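Local coordinates for DNA-binding protein reb1 (Schizosaccharomyces pombe, PDB 5EYB) that binds specific sites in ribosomal DNA and upstream of many RNA polymerase II genes, and takes part in terminating transcription by RNA polymerase I, at residues A[27-32]-A[51-56]; A[38-43]-A[78-83]; A[58-63]-A[70-75]; A[101-106]-A[150-155]. One frame throughout, in Å; residues are numbered along the deposited sequence. Where two conformers were deposited one is given.

How the contacts relate
Contacts 1, 2 and 3 belong to the first Myb-associated domain, their centres 13 to 15 Å apart, and contact 4 belongs to the second, its centre 28 to 35 Å from theirs. Contacts 1 and 3 share helix 51-63; contacts 2 and 3 share helix 69-79. Along the chain the segments of contacts 1 and 2 alternate, and the two touch where Phe-29 packs on Val-40 and Leu-53 on Ser-43. Contact 3 falls between the two halves of contact 2, and contact 4 follows all of these. The first three thus tie four helices into one small unit. Residues 70-75 and 150-155 each reach the DNA, so both domains contribute to its binding.

Contact 1 of 4, residues A[27-32]-A[51-56]; sequences QNFCQT and GPLSSL
Phe-29 bridges helix 16-32 and helix 51-63 in the small helical fold of the first Myb-associated domain. The two segments run nearly antiparallel, at 150°, with axes 11.5 Å apart, a wide gap that one aromatic side chain spans. The ring leaves the backbone with CG anti to N (chi1 177°), which carries it across to the partner helix. Packing is tight on the side of Leu-56, whose CD2 sits over one ring face, 3.9 Å from the ring centroid and displaced toward the rim, a CH-pi contact. At the far end CZ comes up against Leu-53, whose side chain crosses that of the phenylalanine at about a right angle. Val-40 and Leu-35 close in as further apolar neighbours, and the ring of Tyr-33 meets that of Phe-29 at about 45°. The loose, solvent side is at Thr-32, one turn beyond Phe-29, which is exposed and takes no part across the contact; its hydroxyl turns back to its own helix, where OG1 donates to Asn-28 O. Pro-52, partly exposed at the margin, still meets the ring, its CB resting 3.7 Å from Phe-29 CE1.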
# COMPACT_ATOMS: atom_id res chain seq x y z
N GLN A 27 18.60 3.66 25.96
CA GLN A 27 19.76 3.51 26.83
C GLN A 27 19.58 4.35 28.09
O GLN A 27 19.92 3.92 29.19
CB GLN A 27 21.05 3.91 26.10
N ASN A 28 19.04 5.55 27.92
CA ASN A 28 18.80 6.45 29.04
C ASN A 28 17.67 5.94 29.92
O ASN A 28 17.66 6.17 31.13
CB ASN A 28 18.48 7.86 28.53
CG ASN A 28 19.65 8.49 27.80
OD1 ASN A 28 20.81 8.28 28.15
ND2 ASN A 28 19.34 9.28 26.77
N PHE A 29 16.72 5.26 29.29
CA PHE A 29 15.60 4.66 30.00
C PHE A 29 16.08 3.59 30.97
O PHE A 29 15.64 3.53 32.12
CB PHE A 29 14.61 4.06 29.01
CG PHE A 29 13.45 3.36 29.65
CD1 PHE A 29 12.39 4.08 30.19
CD2 PHE A 29 13.40 1.98 29.71
CE1 PHE A 29 11.33 3.43 30.78
CE2 PHE A 29 12.34 1.33 30.29
CZ PHE A 29 11.30 2.05 30.83
N CYS A 30 16.99 2.74 30.49
CA CYS A 30 17.55 1.67 31.31
C CYS A 30 18.34 2.21 32.49
O CYS A 30 18.22 1.72 33.61
CB CYS A 30 18.43 0.75 30.46
SG CYS A 30 17.53 -0.33 29.32
N GLN A 31 19.16 3.23 32.23
CA GLN A 31 19.98 3.83 33.27
C GLN A 31 19.13 4.52 34.32
O GLN A 31 19.47 4.52 35.50
CB GLN A 31 20.96 4.84 32.66
CG GLN A 31 22.10 4.20 31.88
CD GLN A 31 23.01 3.36 32.76
OE1 GLN A 31 22.82 2.15 32.89
NE2 GLN A 31 24.00 4.01 33.37
N THR A 32 18.01 5.09 33.89
CA THR A 32 17.12 5.82 34.80
C THR A 32 16.45 4.88 35.80
O THR A 32 16.35 5.20 36.98
CB THR A 32 16.04 6.59 34.02
OG1 THR A 32 16.66 7.50 33.11
CG2 THR A 32 15.14 7.36 34.97
N GLY A 51 3.59 1.25 33.67
CA GLY A 51 4.62 2.00 34.36
C GLY A 51 5.41 2.96 33.49
O GLY A 51 4.85 3.63 32.63
N PRO A 52 6.74 3.01 33.71
CA PRO A 52 7.65 3.94 33.03
C PRO A 52 7.72 3.71 31.53
O PRO A 52 7.87 4.67 30.77
CB PRO A 52 9.00 3.64 33.69
CG PRO A 52 8.88 2.25 34.19
CD PRO A 52 7.46 2.11 34.63
N LEU A 53 7.62 2.46 31.10
CA LEU A 53 7.70 2.12 29.69
C LEU A 53 6.51 2.70 28.94
O LEU A 53 6.62 3.11 27.79
CB LEU A 53 7.77 0.61 29.49
CG LEU A 53 8.04 0.12 28.07
CD1 LEU A 53 9.33 0.72 27.53
CD2 LEU A 53 8.10 -1.40 28.03
N SER A 54 5.37 2.74 29.62
CA SER A 54 4.17 3.37 29.08
C SER A 54 4.38 4.88 28.96
O SER A 54 3.97 5.49 27.97
CB SER A 54 2.97 3.07 29.98
OG SER A 54 1.79 3.68 29.48
N SER A 55 5.02 5.47 29.96
CA SER A 55 5.33 6.89 29.95
C SER A 55 6.33 7.23 28.85
O SER A 55 6.26 8.29 28.23
CB SER A 55 5.89 7.34 31.30
OG SER A 55 4.91 7.22 32.33
N LEU A 56 7.26 6.31 28.61
CA LEU A 56 8.30 6.51 27.60
C LEU A 56 7.74 6.56 26.19
O LEU A 56 8.14 7.40 25.38
CB LEU A 56 9.35 5.40 27.70
CG LEU A 56 10.46 5.42 26.66
CD1 LEU A 56 11.30 6.69 26.78
CD2 LEU A 56 11.33 4.19 26.80

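Contact 2 of 4, residues A[38-43]-A[78-83]; sequences TQVADS and ALYNIP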
# COMPACT_ATOMS: atom_id res chain seq x y z
N THR A 38 17.20 -6.80 28.55
CA THR A 38 16.42 -8.04 28.59
C THR A 38 15.09 -7.81 29.30
O THR A 38 14.08 -8.41 28.93
CB THR A 38 17.19 -9.16 29.30
OG1 THR A 38 17.40 -8.81 30.67
CG2 THR A 38 18.53 -9.40 28.62
N GLN A 39 15.10 -6.95 30.31
CA GLN A 39 13.89 -6.66 31.08
C GLN A 39 12.90 -5.87 30.25
O GLN A 39 11.69 -6.05 30.38
CB GLN A 39 14.24 -5.90 32.35
CG GLN A 39 15.09 -6.69 33.33
CD GLN A 39 15.48 -5.88 34.54
OE1 GLN A 39 16.52 -5.21 34.55
NE2 GLN A 39 14.65 -5.92 35.58
N VAL A 40 13.41 -4.98 29.41
CA VAL A 40 12.57 -4.20 28.52
C VAL A 40 11.97 -5.09 27.43
O VAL A 40 10.79 -4.97 27.09
CB VAL A 40 13.35 -3.04 27.87
CG1 VAL A 40 12.50 -2.32 26.85
CG2 VAL A 40 13.84 -2.07 28.94
N ALA A 41 12.79 -5.99 26.89
CA ALA A 41 12.33 -6.93 25.87
C ALA A 41 11.25 -7.86 26.42
O ALA A 41 10.36 -8.29 25.69
CB ALA A 41 13.50 -7.74 25.34
N ASP A 42 11.33 -8.16 27.71
CA ASP A 42 10.32 -9.00 28.35
C ASP A 42 9.00 -8.25 28.47
O ASP A 42 7.93 -8.83 28.27
CB ASP A 42 10.80 -9.47 29.73
N SER A 43 9.07 -6.96 28.79
CA SER A 43 7.88 -6.12 28.89
C SER A 43 7.22 -5.92 27.53
O SER A 43 6.00 -5.78 27.44
CB SER A 43 8.23 -4.76 29.49
OG SER A 43 8.73 -4.88 30.81
N ALA A 78 10.62 -4.22 17.32
CA ALA A 78 11.65 -4.71 16.43
C ALA A 78 13.07 -4.50 16.91
O ALA A 78 13.95 -5.26 16.59
CB ALA A 78 11.47 -4.14 15.05
N LEU A 79 13.31 -3.42 17.65
CA LEU A 79 14.63 -3.08 18.13
C LEU A 79 15.25 -4.07 19.11
O LEU A 79 16.39 -4.48 18.97
CB LEU A 79 14.54 -1.74 18.82
CG LEU A 79 15.71 -0.79 18.81
CD1 LEU A 79 15.91 -0.32 20.22
CD2 LEU A 79 16.95 -1.43 18.27
N TYR A 80 14.47 -4.47 20.10
CA TYR A 80 14.66 -5.66 20.91
C TYR A 80 14.01 -6.50 19.93
O TYR A 80 13.29 -5.91 19.19
CB TYR A 80 13.76 -5.58 22.12
CG TYR A 80 14.17 -4.47 23.00
CD1 TYR A 80 14.92 -4.71 24.11
CD2 TYR A 80 13.87 -3.19 22.69
CE1 TYR A 80 15.32 -3.69 24.91
CE2 TYR A 80 14.28 -2.17 23.48
CZ TYR A 80 15.01 -2.43 24.59
OH TYR A 80 15.42 -1.44 25.40
N ASN A 81 14.26 -7.79 19.85
CA ASN A 81 13.65 -8.54 18.77
C ASN A 81 12.46 -9.28 19.26
O ASN A 81 12.57 -10.15 20.09
CB ASN A 81 14.70 -9.42 18.14
CG ASN A 81 16.00 -8.69 17.96
OD1 ASN A 81 16.39 -8.35 16.86
ND2 ASN A 81 16.66 -8.41 19.06
N ILE A 82 11.30 -8.92 18.76
CA ILE A 82 10.08 -9.58 19.15
C ILE A 82 9.57 -10.26 17.91
O ILE A 82 9.45 -9.64 16.87
CB ILE A 82 9.06 -8.61 19.76
CG1 ILE A 82 9.33 -8.40 21.24
CG2 ILE A 82 7.64 -9.13 19.67
CD1 ILE A 82 10.78 -8.32 21.61
N PRO A 83 9.29 -11.61 18.08
CA PRO A 83 8.98 -12.30 16.83
C PRO A 83 7.77 -11.73 16.18
O PRO A 83 6.79 -11.41 16.81
CB PRO A 83 8.71 -13.72 17.27
CG PRO A 83 9.62 -13.91 18.41
CD PRO A 83 9.25 -12.70 19.18
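The ring of Tyr-80 is the flat group here, and helix 37-43 meets it obliquely at two places: Ala-41 CB beside the inner part of the ring and Val-40 CG1 near its hydroxyl end. Ala-41 CB lies 3.6 Å from Tyr-80 CD1 and also comes close to the tyrosine CB, so the small methyl lets the root of the ring settle near the helix backbone. The CA atoms of Ala-41 and Tyr-80 are accordingly 5.6 Å apart. Further out, Val-40 CG1 lies 3.4 Å from Tyr-80 CZ and equally near the phenolic oxygen. This methyl branch stands anti to the valine N (chi1 175°), while the CG2 branch passes the hydroxyl at a greater distance and serves Phe-29 and Cys-30 of helix 16-32. Tyr-80 also touches Met-26 and Leu-44, which makes its ring a buried wedge between helices. With a serine in place of this tyrosine, Val-40 CG1 would probably lose its aromatic partner and a gap would open between helix 37-43 and Met-26. Beyond the tyrosine, Ile-82 adds a lighter touch, its CD1 4.1 Å from Ala-41 O. That carbonyl oxygen accepts a hydrogen bond from His-45 ND1, and Ile-82 packs on the same histidine. Tyr-80 is the first residue to leave helical geometry after helix 69-79, so the contact fastens the exit from that helix to helix 37-43 within the all-helical first Myb-associated domain, a family grouped with the helix-turn-helix proteins.

Contact 3 of 4, residues A[58-63]-A[70-75]; sequences KLLVQE and RTILRH. With nucleotides of chain B.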
# COMPACT_ATOMS: atom_id res chain seq x y z
N LYS A 58 4.66 7.34 25.28
CA LYS A 58 3.92 8.59 25.18
C LYS A 58 4.84 9.74 24.79
O LYS A 58 4.46 10.61 24.01
CB LYS A 58 3.22 8.90 26.50
CG LYS A 58 1.70 8.83 26.43
CD LYS A 58 1.06 9.13 27.78
CE LYS A 58 1.36 8.03 28.78
NZ LYS A 58 0.84 8.36 30.14
N LEU A 59 6.06 9.73 25.34
CA LEU A 59 7.07 10.73 25.00
C LEU A 59 7.50 10.59 23.55
O LEU A 59 7.58 11.58 22.82
CB LEU A 59 8.28 10.59 25.93
CG LEU A 59 9.51 11.47 25.68
CD1 LEU A 59 10.11 11.89 26.99
CD2 LEU A 59 10.56 10.73 24.85
N LEU A 60 7.78 9.36 23.13
CA LEU A 60 8.19 9.06 21.76
C LEU A 60 7.16 9.56 20.75
O LEU A 60 7.51 10.16 19.74
CB LEU A 60 8.41 7.56 21.58
CG LEU A 60 9.53 6.95 22.41
CD1 LEU A 60 9.63 5.46 22.15
CD2 LEU A 60 10.85 7.64 22.11
N VAL A 61 5.89 9.29 21.04
CA VAL A 61 4.80 9.71 20.17
C VAL A 61 4.82 11.22 19.99
O VAL A 61 4.64 11.73 18.88
CB VAL A 61 3.43 9.28 20.72
CG1 VAL A 61 2.31 9.81 19.85
CG2 VAL A 61 3.35 7.77 20.83
N GLN A 62 5.07 11.93 21.08
CA GLN A 62 5.15 13.39 21.04
C GLN A 62 6.45 13.85 20.39
O GLN A 62 6.47 14.84 19.66
CB GLN A 62 5.03 13.96 22.46
CG GLN A 62 5.25 15.46 22.53
CD GLN A 62 5.41 15.95 23.95
OE1 GLN A 62 6.35 16.67 24.26
NE2 GLN A 62 4.47 15.58 24.81
N GLU A 63 7.53 13.12 20.66
CA GLU A 63 8.84 13.50 20.16
C GLU A 63 9.05 13.11 18.70
O GLU A 63 9.94 13.64 18.03
CB GLU A 63 9.94 12.87 21.02
CG GLU A 63 10.05 13.47 22.42
CD GLU A 63 10.67 14.85 22.41
OE1 GLU A 63 9.93 15.84 22.19
OE2 GLU A 63 11.89 14.95 22.64
N ARG A 70 1.29 3.33 16.70
CA ARG A 70 1.32 1.96 16.20
C ARG A 70 2.64 1.64 15.50
O ARG A 70 3.22 0.58 15.72
CB ARG A 70 0.13 1.70 15.26
CG ARG A 70 0.16 0.37 14.49
CD ARG A 70 0.23 -0.85 15.41
NE ARG A 70 0.08 -2.12 14.68
CZ ARG A 70 0.33 -3.32 15.20
NH1 ARG A 70 0.74 -3.43 16.45
NH2 ARG A 70 0.17 -4.41 14.46
N THR A 71 3.10 2.56 14.66
CA THR A 71 4.33 2.31 13.91
C THR A 71 5.57 2.54 14.77
O THR A 71 6.61 1.92 14.53
CB THR A 71 4.41 3.19 12.66
OG1 THR A 71 5.57 2.84 11.90
CG2 THR A 71 4.52 4.62 13.04
N ILE A 72 5.48 3.42 15.76
CA ILE A 72 6.60 3.63 16.68
C ILE A 72 6.81 2.38 17.51
O ILE A 72 7.94 1.94 17.73
CB ILE A 72 6.37 4.85 17.60
CG1 ILE A 72 6.52 6.15 16.82
CG2 ILE A 72 7.38 4.85 18.74
CD1 ILE A 72 6.26 7.39 17.64
N LEU A 73 5.71 1.78 17.96
CA LEU A 73 5.76 0.55 18.73
C LEU A 73 6.31 -0.60 17.90
O LEU A 73 7.07 -1.43 18.40
CB LEU A 73 4.38 0.18 19.27
CG LEU A 73 3.85 1.04 20.41
CD1 LEU A 73 2.53 0.49 20.91
CD2 LEU A 73 4.87 1.12 21.54
N ARG A 74 5.93 -0.64 16.62
CA ARG A 74 6.41 -1.68 15.72
C ARG A 74 7.93 -1.62 15.58
O ARG A 74 8.60 -2.65 15.63
CB ARG A 74 5.76 -1.55 14.34
CG ARG A 74 4.34 -2.08 14.26
CD ARG A 74 3.78 -1.87 12.86
NE ARG A 74 2.39 -2.31 12.75
CZ ARG A 74 1.69 -2.26 11.62
NH1 ARG A 74 2.25 -1.79 10.51
NH2 ARG A 74 0.43 -2.67 11.60
N HIS A 75 8.46 -0.43 15.42
CA HIS A 75 9.90 -0.23 15.43
C HIS A 75 10.52 -0.50 16.77
O HIS A 75 11.62 -0.98 16.83
CB HIS A 75 10.25 1.16 14.95
CG HIS A 75 10.01 1.36 13.50
ND1 HIS A 75 10.96 1.85 12.64
CD2 HIS A 75 8.91 1.12 12.75
CE1 HIS A 75 10.46 1.90 11.43
NE2 HIS A 75 9.22 1.47 11.47
P DA B 17 6.82 1.80 8.53
OP1 DA B 17 7.93 2.67 8.95
OP2 DA B 17 6.37 0.68 9.39
O5' DA B 17 5.56 2.73 8.23
C5' DA B 17 5.71 3.86 7.39
C4' DA B 17 4.42 4.64 7.33
O4' DA B 17 3.45 3.91 6.54
C3' DA B 17 3.77 4.92 8.68
O3' DA B 17 3.36 6.28 8.71
C2' DA B 17 2.58 3.96 8.71
C1' DA B 17 2.23 3.82 7.24
N9 DA B 17 1.61 2.54 6.89
C8 DA B 17 2.01 1.29 7.28
N7 DA B 17 1.27 0.32 6.80
C5 DA B 17 0.32 0.98 6.03
C6 DA B 17 -0.76 0.52 5.26
N6 DA B 17 -1.08 -0.77 5.12
N1 DA B 17 -1.51 1.44 4.62
C2 DA B 17 -1.19 2.74 4.75
N3 DA B 17 -0.20 3.29 5.45
C4 DA B 17 0.52 2.35 6.08
P DT B 18 2.58 6.87 9.99
OP1 DT B 18 2.99 8.29 10.14
OP2 DT B 18 2.72 5.96 11.12
O5' DT B 18 1.05 6.80 9.54
C5' DT B 18 0.71 7.02 8.19
C4' DT B 18 -0.78 6.90 7.99
O4' DT B 18 -1.12 5.56 7.56
C3' DT B 18 -1.62 7.17 9.25
O3' DT B 18 -2.69 8.02 8.91
C2' DT B 18 -2.11 5.78 9.64
C1' DT B 18 -2.23 5.11 8.29
N1 DT B 18 -2.19 3.63 8.35
C2 DT B 18 -3.09 2.90 7.59
O2 DT B 18 -3.92 3.41 6.87
N3 DT B 18 -2.97 1.54 7.72
C4 DT B 18 -2.06 0.85 8.51
O4 DT B 18 -2.03 -0.37 8.56
C5 DT B 18 -1.16 1.68 9.27
C7 DT B 18 -0.13 1.04 10.16
C6 DT B 18 -1.26 3.01 9.16
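Ile-72 turns its side chain toward helix 51-63 and meets Leu-60 and Val-61 there. From CB the chain forks. The CG2 branch approaches Leu-60, lying 4.1 Å from its CB and as far from its CD1. The CG1 branch, anti to the carbonyl carbon (chi1 -72°), runs on extended to CD1, which rests 3.7 Å from Leu-60 O and just as near Val-61 CA, with Val-61 CG2 a little further off. The tip therefore lies against the backbone of the partner helix rather than among side chains alone, and Met-64 and Phe-67 of the connecting loop pack on the same isoleucine. Cut back to an alanine, this position would probably lose the contacts with Leu-60 and Val-61 and leave a gap between helices 51-63 and 69-79. Other side chains of 70-75 reach the DNA. His-75 NE2 donates to OP1 of DA17 of chain B at 3.1 Å, with the phosphate at the edge of a ring that also meets those of Trp-14 and Trp-19. Thr-71 OG1 adds a weak bond to OP2 of the same phosphate. The guanidinium of Arg-74 presents an edge to N7 of DA17, while its NH1 lies 3.7 Å from C7, the methyl of DT18 of chain B. Both groups belong to the major groove, which is consistent with helix 69-79 acting as a recognition helix. Its chemistry is divided accordingly: an apolar isoleucine holds it to the core, His-75 and Thr-71 bond the phosphate, and the Arg-74 guanidinium lies beside the bases.

Contact 4 of 4, residues A[101-106]-A[150-155]; sequences VQETAI and SHRDAK. With nucleotides of chain B.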
# COMPACT_ATOMS: atom_id res chain seq x y z
N VAL A 101 19.66 2.36 6.03
CA VAL A 101 20.02 3.56 6.78
C VAL A 101 21.48 3.97 6.57
O VAL A 101 21.82 5.15 6.68
CB VAL A 101 19.76 3.37 8.29
CG1 VAL A 101 18.28 3.11 8.53
CG2 VAL A 101 20.60 2.23 8.84
N GLN A 102 22.34 3.00 6.26
CA GLN A 102 23.75 3.29 6.04
C GLN A 102 23.97 3.81 4.63
O GLN A 102 24.89 4.58 4.38
CB GLN A 102 24.61 2.05 6.29
CG GLN A 102 26.11 2.32 6.30
CD GLN A 102 26.54 3.19 7.46
OE1 GLN A 102 25.87 3.25 8.49
NE2 GLN A 102 27.67 3.87 7.30
N GLU A 103 23.12 3.38 3.70
CA GLU A 103 23.21 3.84 2.32
C GLU A 103 22.83 5.31 2.23
O GLU A 103 23.52 6.10 1.59
CB GLU A 103 22.31 3.01 1.42
CG GLU A 103 22.61 1.53 1.46
CD GLU A 103 21.83 0.75 0.44
OE1 GLU A 103 22.20 0.82 -0.75
OE2 GLU A 103 20.85 0.07 0.81
N THR A 104 21.73 5.67 2.89
CA THR A 104 21.28 7.05 2.92
C THR A 104 22.28 7.94 3.65
O THR A 104 22.42 9.12 3.34
CB THR A 104 19.90 7.17 3.59
OG1 THR A 104 20.01 6.80 4.97
CG2 THR A 104 18.89 6.27 2.89
N ALA A 105 22.97 7.36 4.63
CA ALA A 105 23.97 8.09 5.39
C ALA A 105 25.18 8.42 4.51
O ALA A 105 25.72 9.52 4.56
CB ALA A 105 24.40 7.30 6.61
N ILE A 106 25.58 7.44 3.69
CA ILE A 106 26.67 7.63 2.74
C ILE A 106 26.31 8.68 1.70
O ILE A 106 27.13 9.54 1.35
CB ILE A 106 27.02 6.31 2.02
CG1 ILE A 106 27.60 5.30 3.02
CG2 ILE A 106 28.00 6.55 0.89
CD1 ILE A 106 27.95 3.97 2.39
N SER A 150 28.67 0.19 -4.62
CA SER A 150 28.89 -0.67 -5.78
C SER A 150 27.97 -1.88 -5.79
O SER A 150 27.77 -2.51 -6.83
CB SER A 150 30.35 -1.13 -5.82
OG SER A 150 30.76 -1.59 -4.55
N HIS A 151 27.40 -2.19 -4.63
CA HIS A 151 26.52 -3.34 -4.49
C HIS A 151 25.18 -3.10 -5.17
O HIS A 151 24.58 -4.02 -5.75
CB HIS A 151 26.30 -3.65 -3.01
CG HIS A 151 25.77 -2.48 -2.23
ND1 HIS A 151 26.59 -1.54 -1.65
CD2 HIS A 151 24.50 -2.10 -1.95
CE1 HIS A 151 25.85 -0.63 -1.04
NE2 HIS A 151 24.58 -0.95 -1.20
N ARG A 152 24.70 -1.87 -5.11
CA ARG A 152 23.42 -1.53 -5.71
C ARG A 152 23.60 -0.99 -7.12
O ARG A 152 24.58 -0.29 -7.39
CB ARG A 152 22.68 -0.51 -4.84
CG ARG A 152 21.27 -0.22 -5.29
CD ARG A 152 20.67 0.92 -4.49
NE ARG A 152 20.40 0.54 -3.10
CZ ARG A 152 19.22 0.11 -2.67
NH1 ARG A 152 18.20 0.02 -3.51
NH2 ARG A 152 19.06 -0.22 -1.39
N ASP A 153 22.67 -1.32 -8.01
CA ASP A 153 22.68 -0.83 -9.38
C ASP A 153 22.74 0.69 -9.41
O ASP A 153 22.08 1.37 -8.63
CB ASP A 153 21.45 -1.32 -10.15
CG ASP A 153 21.36 -0.73 -11.54
OD1 ASP A 153 22.41 -0.57 -12.18
OD2 ASP A 153 20.23 -0.42 -11.99
N ALA A 154 23.56 1.23 -10.32
CA ALA A 154 23.81 2.66 -10.37
C ALA A 154 22.56 3.46 -10.73
O ALA A 154 22.44 4.62 -10.36
CB ALA A 154 24.92 2.96 -11.36
N LYS A 155 21.63 2.82 -11.43
CA LYS A 155 20.39 3.48 -11.84
C LYS A 155 19.45 3.66 -10.66
O LYS A 155 18.69 4.63 -10.59
CB LYS A 155 19.70 2.68 -12.94
CG LYS A 155 18.66 3.47 -13.72
CD LYS A 155 19.30 4.68 -14.40
CE LYS A 155 18.32 5.40 -15.32
NZ LYS A 155 18.99 6.48 -16.10
P DG B 8 20.40 14.07 -16.31
OP1 DG B 8 20.62 15.51 -16.55
OP2 DG B 8 20.22 13.57 -14.93
O5' DG B 8 19.13 13.60 -17.16
C5' DG B 8 19.10 13.85 -18.55
C4' DG B 8 17.69 13.73 -19.11
O4' DG B 8 17.47 12.38 -19.60
C3' DG B 8 16.56 14.01 -18.13
O3' DG B 8 15.52 14.70 -18.82
C2' DG B 8 16.12 12.62 -17.69
C1' DG B 8 16.37 11.79 -18.95
N9 DG B 8 16.72 10.39 -18.68
C8 DG B 8 17.65 9.93 -17.79
N7 DG B 8 17.77 8.63 -17.78
C5 DG B 8 16.86 8.20 -18.74
C6 DG B 8 16.54 6.89 -19.17
O6 DG B 8 17.01 5.82 -18.79
N1 DG B 8 15.56 6.90 -20.16
C2 DG B 8 14.97 8.03 -20.67
N2 DG B 8 14.04 7.84 -21.62
N3 DG B 8 15.25 9.27 -20.27
C4 DG B 8 16.21 9.28 -19.30
P DG B 7 24.56 8.68 -14.86
OP1 DG B 7 25.40 9.22 -13.76
OP2 DG B 7 23.67 7.53 -14.59
O5' DG B 7 23.66 9.87 -15.44
C5' DG B 7 24.28 10.94 -16.14
C4' DG B 7 23.32 11.56 -17.14
O4' DG B 7 23.04 10.59 -18.18
C3' DG B 7 21.96 11.98 -16.56
O3' DG B 7 21.63 13.29 -16.99
C2' DG B 7 20.99 10.95 -17.11
C1' DG B 7 21.66 10.51 -18.40
N9 DG B 7 21.34 9.13 -18.75
C8 DG B 7 21.80 7.99 -18.13
N7 DG B 7 21.32 6.89 -18.63
C5 DG B 7 20.48 7.32 -19.65
C6 DG B 7 19.68 6.58 -20.55
O6 DG B 7 19.56 5.35 -20.63
N1 DG B 7 18.98 7.41 -21.42
C2 DG B 7 19.04 8.78 -21.42
N2 DG B 7 18.29 9.41 -22.34
N3 DG B 7 19.78 9.49 -20.58
C4 DG B 7 20.47 8.70 -19.73
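Glu-103 OE1 is gripped from opposite faces of its carboxylate by two nitrogens, His-151 NE2 and Arg-152 NE. The histidine comes from well above the carboxylate plane, 3.0 Å from NE2 to OE1, and keeps the oxygen close to its own ring plane. Arg-152 approaches on the syn side and side-on, giving NE to OE1 at 3.0 Å and NH2 to OE2 at 2.9 Å. Both bonds are nearly straight, and the carboxylate and guanidinium planes are only 30° apart, a two-pronged salt bridge. A bend at chi3 of the arginine (-70°) brings this edge round to the carboxylate. OE2 is further engaged by the backbone N-H groups of Ser-94 and Gly-100, so the buried carboxylate is well supplied with donors and probably stays ionised. The guanidinium is held from its other sides by Gly-97 O at NH1 and Asp-98 O at NH2, with Phe-99 adding a cation-pi contact. Together these bonds, the salt bridge among them, join the start of helix 101-116, and the loop before it, to the turn that leads into helix 154-164. Asp-153 is the N-cap of that helix. Two residues on, Lys-155 reaches the DNA: its NZ donates to N7 of DG8 of chain B at 3.0 Å and, weakly, to O6 of the same base. N7 and O6 form the major-groove edge of guanine, which is consistent with helix 154-164 being the recognition helix of the second Myb-associated domain, a helix-turn-helix-related family.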